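Local coordinates for 3-oxoacyl-[acyl-carrier-protein] synthase 3 (Micrococcus luteus NCTC 2665, PDB 4EWP) that probably catalyses the first condensation of fatty acid synthesis, joining an acyl-CoA primer to malonyl carried on acyl carrier protein, at residues 20-25 with 63-68; 70-75 with 315-320; 129-134 with 188-193; 247-252 with 286-291. All blocks are in the same frame, centred on the assembly; numbering follows the deposited sequence.

Contact 1. Residues 20-25 with 63-68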
loop_
_atom_site.group_PDB
_atom_site.type_symbol
_atom_site.label_atom_id
_atom_site.label_comp_id
_atom_site.label_asym_id
_atom_site.label_seq_id
_atom_site.Cartn_x
_atom_site.Cartn_y
_atom_site.Cartn_z
ATOM N N GLY A 20 6.018 -18.080 8.297
ATOM C CA GLY A 20 6.047 -18.930 7.128
ATOM C C GLY A 20 7.016 -18.356 6.116
ATOM O O GLY A 20 7.342 -17.177 6.161
ATOM N N ALA A 21 7.481 -19.200 5.204
ATOM C CA ALA A 21 8.543 -18.829 4.288
ATOM C C ALA A 21 8.337 -19.451 2.912
ATOM O O ALA A 21 7.836 -20.572 2.788
ATOM C CB ALA A 21 9.905 -19.273 4.861
ATOM N N TYR A 22 8.724 -18.717 1.880
ATOM C CA TYR A 22 8.887 -19.312 0.563
ATOM C C TYR A 22 10.235 -18.856 0.015
ATOM O O TYR A 22 10.517 -17.652 -0.071
ATOM C CB TYR A 22 7.750 -18.906 -0.392
ATOM C CG TYR A 22 7.813 -19.630 -1.723
ATOM C CD1 TYR A 22 8.696 -19.225 -2.731
ATOM C CD2 TYR A 22 7.003 -20.727 -1.972
ATOM C CE1 TYR A 22 8.761 -19.899 -3.952
ATOM C CE2 TYR A 22 7.059 -21.402 -3.181
ATOM C CZ TYR A 22 7.935 -20.990 -4.164
ATOM O OH TYR A 22 7.968 -21.679 -5.354
ATOM N N ARG A 23 11.061 -19.828 -0.346
ATOM C CA ARG A 23 12.386 -19.581 -0.879
ATOM C C ARG A 23 12.509 -20.272 -2.222
ATOM O O ARG A 23 12.435 -21.495 -2.295
ATOM C CB ARG A 23 13.454 -20.159 0.052
ATOM C CG ARG A 23 13.586 -19.435 1.375
ATOM C CD ARG A 23 14.763 -19.993 2.154
ATOM N NE ARG A 23 14.747 -19.551 3.542
ATOM C CZ ARG A 23 15.359 -18.452 3.978
ATOM N NH1 ARG A 23 16.028 -17.679 3.121
ATOM N NH2 ARG A 23 15.309 -18.129 5.271
ATOM N N PRO A 24 12.706 -19.489 -3.294
ATOM C CA PRO A 24 12.986 -20.075 -4.610
ATOM C C PRO A 24 14.157 -21.055 -4.530
ATOM O O PRO A 24 15.105 -20.805 -3.788
ATOM C CB PRO A 24 13.358 -18.857 -5.452
ATOM C CG PRO A 24 12.554 -17.736 -4.819
ATOM C CD PRO A 24 12.608 -18.020 -3.342
ATOM N N ALA A 25 14.088 -22.149 -5.283
ATOM C CA ALA A 25 15.122 -23.176 -5.241
ATOM C C ALA A 25 16.394 -22.758 -5.964
ATOM O O ALA A 25 17.454 -23.360 -5.770
ATOM C CB ALA A 25 14.597 -24.498 -5.810
ATOM N N PRO A 63 2.334 -13.366 -6.151
ATOM C CA PRO A 63 1.221 -14.084 -5.513
ATOM C C PRO A 63 1.507 -15.559 -5.223
ATOM O O PRO A 63 1.041 -16.064 -4.204
ATOM C CB PRO A 63 0.083 -13.958 -6.540
ATOM C CG PRO A 63 0.392 -12.671 -7.270
ATOM C CD PRO A 63 1.910 -12.661 -7.377
ATOM N N VAL A 64 2.232 -16.237 -6.111
ATOM C CA VAL A 64 2.612 -17.613 -5.873
ATOM C C VAL A 64 3.456 -17.739 -4.597
ATOM O O VAL A 64 3.152 -18.546 -3.714
ATOM C CB VAL A 64 3.367 -18.195 -7.075
ATOM C CG1 VAL A 64 4.098 -19.482 -6.688
ATOM C CG2 VAL A 64 2.385 -18.470 -8.199
ATOM N N MET A 65 4.503 -16.925 -4.503
ATOM C CA MET A 65 5.403 -16.948 -3.350
ATOM C C MET A 65 4.675 -16.534 -2.062
ATOM O O MET A 65 4.847 -17.171 -1.018
ATOM C CB MET A 65 6.635 -16.059 -3.598
ATOM C CG MET A 65 7.503 -16.532 -4.790
ATOM S SD MET A 65 9.128 -15.757 -4.788
ATOM C CE MET A 65 8.745 -14.079 -5.309
ATOM N N ALA A 66 3.854 -15.481 -2.143
ATOM C CA ALA A 66 3.129 -15.001 -0.975
ATOM C C ALA A 66 2.220 -16.092 -0.426
ATOM O O ALA A 66 2.080 -16.258 0.786
ATOM C CB ALA A 66 2.318 -13.743 -1.321
ATOM N N VAL A 67 1.604 -16.840 -1.328
ATOM C CA VAL A 67 0.644 -17.863 -0.940
ATOM C C VAL A 67 1.313 -19.028 -0.211
ATOM O O VAL A 67 0.817 -19.504 0.816
ATOM C CB VAL A 67 -0.162 -18.354 -2.173
ATOM C CG1 VAL A 67 -0.795 -19.735 -1.937
ATOM C CG2 VAL A 67 -1.201 -17.330 -2.533
ATOM N N GLY A 68 2.442 -19.485 -0.744
ATOM C CA GLY A 68 3.183 -20.561 -0.110
ATOM C C GLY A 68 3.581 -20.137 1.295
ATOM O O GLY A 68 3.377 -20.878 2.259
#

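Contact 2. Residues 70-75 with 315-320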
loop_
_atom_site.group_PDB
_atom_site.type_symbol
_atom_site.label_atom_id
_atom_site.label_comp_id
_atom_site.label_asym_id
_atom_site.label_seq_id
_atom_site.Cartn_x
_atom_site.Cartn_y
_atom_site.Cartn_z
ATOM N N ALA A 70 2.246 -17.804 3.112
ATOM C CA ALA A 70 1.000 -17.684 3.866
ATOM C C ALA A 70 0.521 -19.046 4.335
ATOM O O ALA A 70 0.110 -19.201 5.481
ATOM C CB ALA A 70 -0.086 -17.020 3.033
ATOM N N ARG A 71 0.553 -20.037 3.453
ATOM C CA ARG A 71 0.067 -21.363 3.849
ATOM C C ARG A 71 0.902 -22.005 4.967
ATOM O O ARG A 71 0.348 -22.642 5.861
ATOM C CB ARG A 71 -0.045 -22.309 2.652
ATOM C CG ARG A 71 -1.038 -21.864 1.592
ATOM C CD ARG A 71 -1.398 -23.044 0.697
ATOM N NE ARG A 71 -1.835 -22.645 -0.640
ATOM C CZ ARG A 71 -3.103 -22.482 -0.993
ATOM N NH1 ARG A 71 -4.071 -22.667 -0.101
ATOM N NH2 ARG A 71 -3.407 -22.132 -2.235
ATOM N N GLU A 72 2.226 -21.849 4.919
ATOM C CA GLU A 72 3.052 -22.397 5.999
ATOM C C GLU A 72 2.697 -21.762 7.346
ATOM O O GLU A 72 2.601 -22.448 8.371
ATOM C CB GLU A 72 4.548 -22.233 5.736
ATOM C CG GLU A 72 5.363 -22.834 6.861
ATOM C CD GLU A 72 6.848 -22.799 6.625
ATOM O OE1 GLU A 72 7.290 -22.198 5.627
ATOM O OE2 GLU A 72 7.569 -23.379 7.455
ATOM N N ALA A 73 2.489 -20.451 7.332
ATOM C CA ALA A 73 2.141 -19.717 8.544
ATOM C C ALA A 73 0.808 -20.211 9.090
ATOM O O ALA A 73 0.653 -20.433 10.288
ATOM C CB ALA A 73 2.084 -18.219 8.264
ATOM N N LEU A 74 -0.148 -20.401 8.192
ATOM C CA LEU A 74 -1.470 -20.869 8.575
ATOM C C LEU A 74 -1.387 -22.239 9.242
ATOM O O LEU A 74 -1.993 -22.473 10.294
ATOM C CB LEU A 74 -2.366 -20.933 7.354
ATOM C CG LEU A 74 -2.984 -19.600 6.941
ATOM C CD1 LEU A 74 -3.701 -19.725 5.588
ATOM C CD2 LEU A 74 -3.944 -19.092 8.027
ATOM N N GLU A 75 -0.629 -23.144 8.625
ATOM C CA GLU A 75 -0.457 -24.496 9.156
ATOM C C GLU A 75 0.224 -24.500 10.543
ATOM O O GLU A 75 -0.198 -25.207 11.468
ATOM C CB GLU A 75 0.317 -25.360 8.159
ATOM C CG GLU A 75 0.580 -26.773 8.665
ATOM C CD GLU A 75 1.527 -27.563 7.772
ATOM O OE1 GLU A 75 2.373 -26.931 7.097
ATOM O OE2 GLU A 75 1.430 -28.813 7.752
ATOM N N ALA A 315 14.434 -14.548 7.665
ATOM C CA ALA A 315 15.551 -14.753 8.590
ATOM C C ALA A 315 15.037 -15.280 9.922
ATOM O O ALA A 315 15.677 -16.112 10.561
ATOM C CB ALA A 315 16.316 -13.460 8.800
ATOM N N MET A 316 13.873 -14.789 10.341
ATOM C CA MET A 316 13.259 -15.252 11.583
ATOM C C MET A 316 12.940 -16.732 11.462
ATOM O O MET A 316 13.192 -17.524 12.386
ATOM C CB MET A 316 11.966 -14.486 11.859
ATOM C CG MET A 316 11.313 -14.885 13.162
ATOM S SD MET A 316 9.661 -14.202 13.304
ATOM C CE MET A 316 10.028 -12.445 13.346
ATOM N N HIS A 317 12.382 -17.094 10.308
ATOM C CA HIS A 317 12.045 -18.478 10.012
ATOM C C HIS A 317 13.283 -19.371 10.091
ATOM O O HIS A 317 13.240 -20.460 10.672
ATOM C CB HIS A 317 11.393 -18.572 8.637
ATOM C CG HIS A 317 10.933 -19.949 8.264
ATOM N ND1 HIS A 317 11.780 -20.900 7.733
ATOM C CD2 HIS A 317 9.700 -20.517 8.293
ATOM C CE1 HIS A 317 11.097 -22.004 7.481
ATOM N NE2 HIS A 317 9.829 -21.793 7.801
ATOM N N ARG A 318 14.388 -18.912 9.517
ATOM C CA ARG A 318 15.615 -19.687 9.558
ATOM C C ARG A 318 16.177 -19.766 10.973
ATOM O O ARG A 318 16.694 -20.798 11.376
ATOM C CB ARG A 318 16.665 -19.120 8.606
ATOM C CG ARG A 318 17.987 -19.885 8.639
ATOM C CD ARG A 318 18.955 -19.337 7.613
ATOM N NE ARG A 318 20.216 -20.075 7.597
ATOM C CZ ARG A 318 21.211 -19.840 6.745
ATOM N NH1 ARG A 318 21.092 -18.889 5.832
ATOM N NH2 ARG A 318 22.327 -20.556 6.811
ATOM N N LEU A 319 16.075 -18.678 11.727
ATOM C CA LEU A 319 16.557 -18.672 13.101
ATOM C C LEU A 319 15.869 -19.752 13.925
ATOM O O LEU A 319 16.511 -20.453 14.717
ATOM C CB LEU A 319 16.310 -17.304 13.735
ATOM C CG LEU A 319 17.546 -16.639 14.325
ATOM C CD1 LEU A 319 18.719 -16.807 13.371
ATOM C CD2 LEU A 319 17.295 -15.170 14.619
ATOM N N LEU A 320 14.557 -19.885 13.740
ATOM C CA LEU A 320 13.762 -20.813 14.542
ATOM C C LEU A 320 13.993 -22.262 14.149
ATOM O O LEU A 320 13.987 -23.148 15.004
ATOM C CB LEU A 320 12.282 -20.469 14.458
ATOM C CG LEU A 320 11.980 -19.185 15.229
ATOM C CD1 LEU A 320 10.657 -18.548 14.811
ATOM C CD2 LEU A 320 12.056 -19.434 16.739
#

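Contact 3. Residues 129-134 with 188-193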
loop_
_atom_site.group_PDB
_atom_site.type_symbol
_atom_site.label_atom_id
_atom_site.label_comp_id
_atom_site.label_asym_id
_atom_site.label_seq_id
_atom_site.Cartn_x
_atom_site.Cartn_y
_atom_site.Cartn_z
ATOM N N GLY A 129 4.034 -3.470 8.018
ATOM C CA GLY A 129 2.936 -4.423 8.058
ATOM C C GLY A 129 2.631 -4.841 9.488
ATOM O O GLY A 129 1.478 -4.931 9.889
ATOM N N VAL A 130 3.675 -5.084 10.273
ATOM C CA VAL A 130 3.483 -5.541 11.642
ATOM C C VAL A 130 2.881 -4.421 12.490
ATOM O O VAL A 130 1.998 -4.672 13.297
ATOM C CB VAL A 130 4.800 -6.090 12.247
ATOM C CG1 VAL A 130 4.683 -6.279 13.762
ATOM C CG2 VAL A 130 5.181 -7.415 11.554
ATOM N N ALA A 131 3.337 -3.186 12.277
ATOM C CA ALA A 131 2.786 -2.039 12.997
ATOM C C ALA A 131 1.288 -1.961 12.722
ATOM O O ALA A 131 0.474 -1.777 13.637
ATOM C CB ALA A 131 3.472 -0.752 12.564
ATOM N N GLN A 132 0.924 -2.128 11.452
ATOM C CA GLN A 132 -0.475 -2.045 11.051
ATOM C C GLN A 132 -1.288 -3.190 11.655
ATOM O O GLN A 132 -2.317 -2.971 12.283
ATOM C CB GLN A 132 -0.584 -2.039 9.523
ATOM C CG GLN A 132 -0.117 -0.748 8.875
ATOM C CD GLN A 132 0.045 -0.894 7.382
ATOM O OE1 GLN A 132 -0.876 -1.323 6.692
ATOM N NE2 GLN A 132 1.216 -0.551 6.877
ATOM N N ALA A 133 -0.787 -4.408 11.481
ATOM C CA ALA A 133 -1.419 -5.599 12.037
ATOM C C ALA A 133 -1.636 -5.449 13.548
ATOM O O ALA A 133 -2.728 -5.713 14.062
ATOM C CB ALA A 133 -0.564 -6.844 11.731
ATOM N N ASP A 134 -0.591 -5.022 14.250
ATOM C CA ASP A 134 -0.666 -4.798 15.693
ATOM C C ASP A 134 -1.787 -3.802 16.018
ATOM O O ASP A 134 -2.602 -4.019 16.938
ATOM C CB ASP A 134 0.697 -4.299 16.200
ATOM C CG ASP A 134 0.684 -3.941 17.675
ATOM O OD1 ASP A 134 0.310 -4.794 18.502
ATOM O OD2 ASP A 134 1.052 -2.803 18.016
ATOM N N SER A 188 5.503 0.111 18.159
ATOM C CA SER A 188 6.319 0.316 16.973
ATOM C C SER A 188 7.085 1.632 17.016
ATOM O O SER A 188 6.574 2.652 17.472
ATOM C CB SER A 188 5.469 0.239 15.706
ATOM O OG SER A 188 5.127 -1.108 15.420
ATOM N N VAL A 189 8.326 1.585 16.548
ATOM C CA VAL A 189 9.119 2.784 16.290
ATOM C C VAL A 189 9.349 2.845 14.774
ATOM O O VAL A 189 10.120 2.061 14.210
ATOM C CB VAL A 189 10.467 2.750 17.036
ATOM C CG1 VAL A 189 11.285 4.014 16.712
ATOM C CG2 VAL A 189 10.224 2.627 18.544
ATOM N N TRP A 190 8.627 3.732 14.103
ATOM C CA TRP A 190 8.654 3.720 12.658
ATOM C C TRP A 190 8.554 5.142 12.140
ATOM O O TRP A 190 8.020 6.035 12.818
ATOM C CB TRP A 190 7.580 2.777 12.071
ATOM C CG TRP A 190 6.136 3.069 12.488
ATOM C CD1 TRP A 190 5.717 3.650 13.643
ATOM C CD2 TRP A 190 4.951 2.786 11.729
ATOM N NE1 TRP A 190 4.342 3.760 13.653
ATOM C CE2 TRP A 190 3.849 3.233 12.490
ATOM C CE3 TRP A 190 4.717 2.201 10.482
ATOM C CZ2 TRP A 190 2.526 3.104 12.048
ATOM C CZ3 TRP A 190 3.403 2.083 10.035
ATOM C CH2 TRP A 190 2.323 2.532 10.817
ATOM N N GLY A 191 9.098 5.369 10.953
ATOM C CA GLY A 191 9.168 6.726 10.437
ATOM C C GLY A 191 9.620 6.799 9.000
ATOM O O GLY A 191 9.768 5.777 8.319
ATOM N N SER A 192 9.854 8.026 8.546
ATOM C CA SER A 192 10.186 8.290 7.161
ATOM C C SER A 192 11.087 9.512 7.096
ATOM O O SER A 192 11.095 10.347 7.999
ATOM C CB SER A 192 8.913 8.577 6.354
ATOM O OG SER A 192 8.427 9.889 6.641
ATOM N N ASP A 193 11.847 9.617 6.020
ATOM C CA ASP A 193 12.485 10.885 5.693
ATOM C C ASP A 193 12.456 11.069 4.197
ATOM O O ASP A 193 13.391 10.681 3.491
ATOM C CB ASP A 193 13.921 10.974 6.212
ATOM C CG ASP A 193 14.562 12.323 5.900
ATOM O OD1 ASP A 193 13.890 13.188 5.293
ATOM O OD2 ASP A 193 15.739 12.521 6.253
HETATM O O HOH W 1 3.646 -2.240 17.379
#

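Contact 4. Residues 247-252 with 286-291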
loop_
_atom_site.group_PDB
_atom_site.type_symbol
_atom_site.label_atom_id
_atom_site.label_comp_id
_atom_site.label_asym_id
_atom_site.label_seq_id
_atom_site.Cartn_x
_atom_site.Cartn_y
_atom_site.Cartn_z
ATOM N N ALA A 247 21.913 3.421 7.358
ATOM C CA ALA A 247 21.506 2.084 7.791
ATOM C C ALA A 247 22.065 1.684 9.149
ATOM O O ALA A 247 21.399 0.998 9.930
ATOM C CB ALA A 247 21.917 1.053 6.751
ATOM N N VAL A 248 23.306 2.078 9.407
ATOM C CA VAL A 248 24.003 1.679 10.621
ATOM C C VAL A 248 23.841 2.703 11.740
ATOM O O VAL A 248 23.316 2.382 12.797
ATOM C CB VAL A 248 25.516 1.471 10.359
ATOM C CG1 VAL A 248 26.256 1.231 11.668
ATOM C CG2 VAL A 248 25.734 0.317 9.392
ATOM N N TRP A 249 24.287 3.934 11.500
ATOM C CA TRP A 249 24.377 4.940 12.557
ATOM C C TRP A 249 23.050 5.632 12.862
ATOM O O TRP A 249 22.837 6.102 13.981
ATOM C CB TRP A 249 25.459 5.959 12.206
ATOM C CG TRP A 249 26.678 5.268 11.672
ATOM C CD1 TRP A 249 27.081 5.202 10.371
ATOM C CD2 TRP A 249 27.606 4.486 12.417
ATOM N NE1 TRP A 249 28.219 4.449 10.262
ATOM C CE2 TRP A 249 28.563 3.993 11.506
ATOM C CE3 TRP A 249 27.733 4.160 13.769
ATOM C CZ2 TRP A 249 29.631 3.194 11.900
ATOM C CZ3 TRP A 249 28.793 3.372 14.159
ATOM C CH2 TRP A 249 29.729 2.897 13.227
ATOM N N SER A 250 22.147 5.684 11.884
ATOM C CA SER A 250 20.822 6.231 12.141
ATOM C C SER A 250 19.869 5.172 12.701
ATOM O O SER A 250 19.179 5.398 13.698
ATOM C CB SER A 250 20.246 6.868 10.875
ATOM O OG SER A 250 20.824 8.143 10.670
ATOM N N MET A 251 19.841 4.012 12.060
ATOM C CA MET A 251 19.003 2.926 12.517
ATOM C C MET A 251 19.404 2.416 13.900
ATOM O O MET A 251 18.572 1.906 14.636
ATOM C CB MET A 251 18.972 1.800 11.488
ATOM C CG MET A 251 18.275 2.210 10.182
ATOM S SD MET A 251 16.558 2.773 10.374
ATOM C CE MET A 251 16.721 4.556 10.476
ATOM N N ALA A 252 20.664 2.571 14.276
ATOM C CA ALA A 252 21.053 2.132 15.607
ATOM C C ALA A 252 20.289 2.944 16.654
ATOM O O ALA A 252 19.930 2.428 17.704
ATOM C CB ALA A 252 22.555 2.226 15.812
ATOM N N ALA A 286 25.047 -4.765 14.751
ATOM C CA ALA A 286 25.149 -5.603 15.942
ATOM C C ALA A 286 26.183 -5.068 16.925
ATOM O O ALA A 286 25.966 -5.090 18.134
ATOM C CB ALA A 286 25.478 -7.053 15.548
ATOM N N LYS A 287 27.315 -4.592 16.413
ATOM C CA LYS A 287 28.353 -4.052 17.285
ATOM C C LYS A 287 27.846 -2.804 18.005
ATOM O O LYS A 287 28.119 -2.588 19.187
ATOM C CB LYS A 287 29.606 -3.720 16.475
ATOM C CG LYS A 287 30.675 -2.960 17.257
ATOM C CD LYS A 287 31.925 -2.708 16.406
ATOM C CE LYS A 287 32.890 -1.740 17.103
ATOM N NZ LYS A 287 34.187 -1.595 16.373
ATOM N N GLN A 288 27.093 -1.980 17.289
ATOM C CA GLN A 288 26.664 -0.699 17.836
ATOM C C GLN A 288 25.651 -0.906 18.989
ATOM O O GLN A 288 25.610 -0.141 19.969
ATOM C CB GLN A 288 26.104 0.172 16.707
ATOM C CG GLN A 288 25.915 1.637 17.069
ATOM C CD GLN A 288 27.222 2.355 17.381
ATOM O OE1 GLN A 288 28.305 1.905 16.996
ATOM N NE2 GLN A 288 27.121 3.485 18.086
ATOM N N LEU A 289 24.868 -1.978 18.885
ATOM C CA LEU A 289 23.875 -2.308 19.906
ATOM C C LEU A 289 24.448 -2.970 21.151
ATOM O O LEU A 289 23.707 -3.281 22.083
ATOM C CB LEU A 289 22.787 -3.199 19.324
ATOM C CG LEU A 289 21.918 -2.515 18.276
ATOM C CD1 LEU A 289 20.777 -3.425 17.845
ATOM C CD2 LEU A 289 21.392 -1.210 18.837
ATOM N N LYS A 290 25.760 -3.194 21.155
ATOM C CA LYS A 290 26.444 -3.796 22.290
ATOM C C LYS A 290 25.808 -5.098 22.771
ATOM O O LYS A 290 25.647 -5.302 23.975
ATOM C CB LYS A 290 26.500 -2.806 23.455
ATOM C CG LYS A 290 27.351 -1.578 23.196
ATOM C CD LYS A 290 27.318 -0.636 24.394
ATOM C CE LYS A 290 28.230 0.570 24.185
ATOM N NZ LYS A 290 29.680 0.211 24.271
ATOM N N LEU A 291 25.475 -5.989 21.842
ATOM C CA LEU A 291 24.768 -7.218 22.192
ATOM C C LEU A 291 25.697 -8.182 22.911
ATOM O O LEU A 291 26.881 -8.251 22.591
ATOM C CB LEU A 291 24.242 -7.898 20.935
ATOM C CG LEU A 291 23.335 -7.116 19.993
ATOM C CD1 LEU A 291 22.981 -7.982 18.801
ATOM C CD2 LEU A 291 22.082 -6.653 20.707
#

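Contact 1. Residues 20-25 with 63-68
A CH-pi and Met-aromatic contact joins Tyr22, at the end of edge strand 13-22, to Met65 on helix 62-76, one of the helices that cover the first beta-sheet of this thiolase fold. Met65 CA stands over one face of the phenol ring, offset toward the rim, 4.2 Å from the ring centroid and 21° off its normal. Tyr22 carries CG anti to its own backbone nitrogen (chi1 -174°), which swings the ring across to the helix and brings it nearly broadside to the methionine backbone; Tyr22 CB lies 3.4 Å from Met65 O. The thioether chain crosses the ring at about a right angle, and Met65 CG lies 3.6 Å from Tyr22 CD1. Farther out, Met65 SD sits obliquely to the ring, 5.1 Å from its centroid, and reaches Pro24 CG at 4.0 Å. One turn on, Gly68 suits its place because a beta carbon there would fall about 2.8 Å from Tyr22 CD2, too close to be tolerated. The hydroxyl of Tyr22 is hydrogen-bonded to Glu60, while its backbone pairs with Ala172 in the sheet. No hydrogen bond links the two segments, so the attraction between them is probably mainly dispersive; the slightly acidic alpha C-H would favour the electron-rich ring face, the oblique sulfur would add a minor part, and the polar end of the tyrosine is satisfied separately.

Contact 2. Residues 70-75 with 315-320
His317 meets Glu72 through a hydrogen bond between two helices, whose side chains come from opposite directions. Along 315-320, Ala315 and Met316 come first and rest on Ile273 of the second sheet. His317 follows on the other side of the helix: with CG anti to the backbone nitrogen (chi1 -177°), its imidazole extends toward helix 62-76. NE2 donates to Glu72 OE2 at 2.8 Å, nearly straight (169°). The oxygen lies in the ring plane, at the edge, yet the donor comes from above the carboxylate, whose plane is turned 77° from the ring. Glutamate suits this place because it has two acceptors: OE2 also forms a salt bridge with Arg76, and OE1 takes the backbone N-H of Ala21. A leucine here would probably leave the His317 N-H and the amide of Ala21 without their acceptor, and Arg76 without this counter-charge. Next, Arg318 forms salt bridges with Asp300, Asp303 and Glu322, and Leu319 returns to the second sheet against Ala271. Helix 311-322 is part of the central helical layer between the two sheets of the thiolase fold, whereas helix 62-76 covers the first, so the bond passes strand 13-22, that sheet's edge.

Contact 3. Residues 129-134 with 188-193
Ala131 points its methyl straight at the flat face of Trp190, a CH-pi contact in which CB lies 3.6 Å from the centroid of the six-membered ring and only 5° off its normal. All six carbons of that ring are almost equally far from the methyl. Trp190 has CG between its backbone nitrogen and carbonyl carbon (chi1 57°), a less roomy rotamer that lays the indole beside the helix. Tyr128 packs edge-to-face with this indole. A small residue suits position 131, where the ring can approach the helix closely. Ser188 meets the same methyl from another direction, its OG 3.3 Å from Ala131 CB, so one alanine is touched by both a ring face and a hydroxyl. That hydroxyl is also hydrogen-bonded to Gln345 and to a water 2.7 Å from Ser188 OG; the water donates to Asp134 OD2. Asp134 is held as well by Arg138 and Ser14. Replacing the indole with an alanine would probably open a gap over the Ala131 methyl and deprive Tyr128 of its edge-to-face partner. Helix 125-138 is part of the central helical layer: Ala133 packs on strand 144-152 of the first sheet, while Ala131 faces the second. Strand 189-192 pairs with 341-348 at the edge of that second sheet, and beyond it Ser192 is hydrogen-bonded to Ala114 of the second subunit.

Contact 4. Residues 247-252 with 286-291
Gln288 OE1, the polar atom nearest the opposing helix, comes up to the outer edge of the Trp249 indole, 3.2 Å from CZ3 and close to the ring plane. The amide does not stack: its plane is turned 75° from the ring, and the two side chains cross at about a right angle. Gln288 sends CG anti to its backbone nitrogen (chi1 -167°) and bends at chi2 (64°), which lifts the amide toward the tryptophan while CG stays down against Ala252 CB at 3.6 Å. Alanine suits that spot, its short methyl allowing helix 240-262 to meet the glutamine's aliphatic part. The indole is supported from its own helix by Val248 CG1, centred 3.5 Å over one face. Leu289 closes the inner side, with CD2 4.1 Å from Ala252 O, and continues onto Leu332 and Phe272 of the second sheet. The helix ends at Gln288 and is closed by a Schellman motif, with Lys290, at positive phi, the first residue to leave helical geometry. Chemically the contact is graded: apolar toward the sheet, polar at the exposed margin where Gln288 and Trp249 lie; as modelled, the amide oxygen facing the weakly positive C-H rim would be mildly favourable, without a hydrogen bond between the segments.

In the fold
Contacts 1 and 2 form one continuous patch, their centres 10 Å apart. Both use helix 62-76, and the end of strand 13-22 in contact 1 touches contact 2, with Ala21 CB 3.6 Å from His317 CG. Contact 3 lies on the opposite side of the chain's centre from contact 1, 23 Å between centres, and is the only one of the four whose segments are touched by the second subunit. Contact 4, on outer helices over the second sheet, is about 19 Å from contact 3 and 30 Å from contact 1, centre to centre. Along the chain, contacts 3 and 4 are nested within the long loop closed by contact 2. Contacts 1 to 3 lie away from the predicted catalytic residues; in contact 4 the Leu289 side chain is about 12 Å from that of His275.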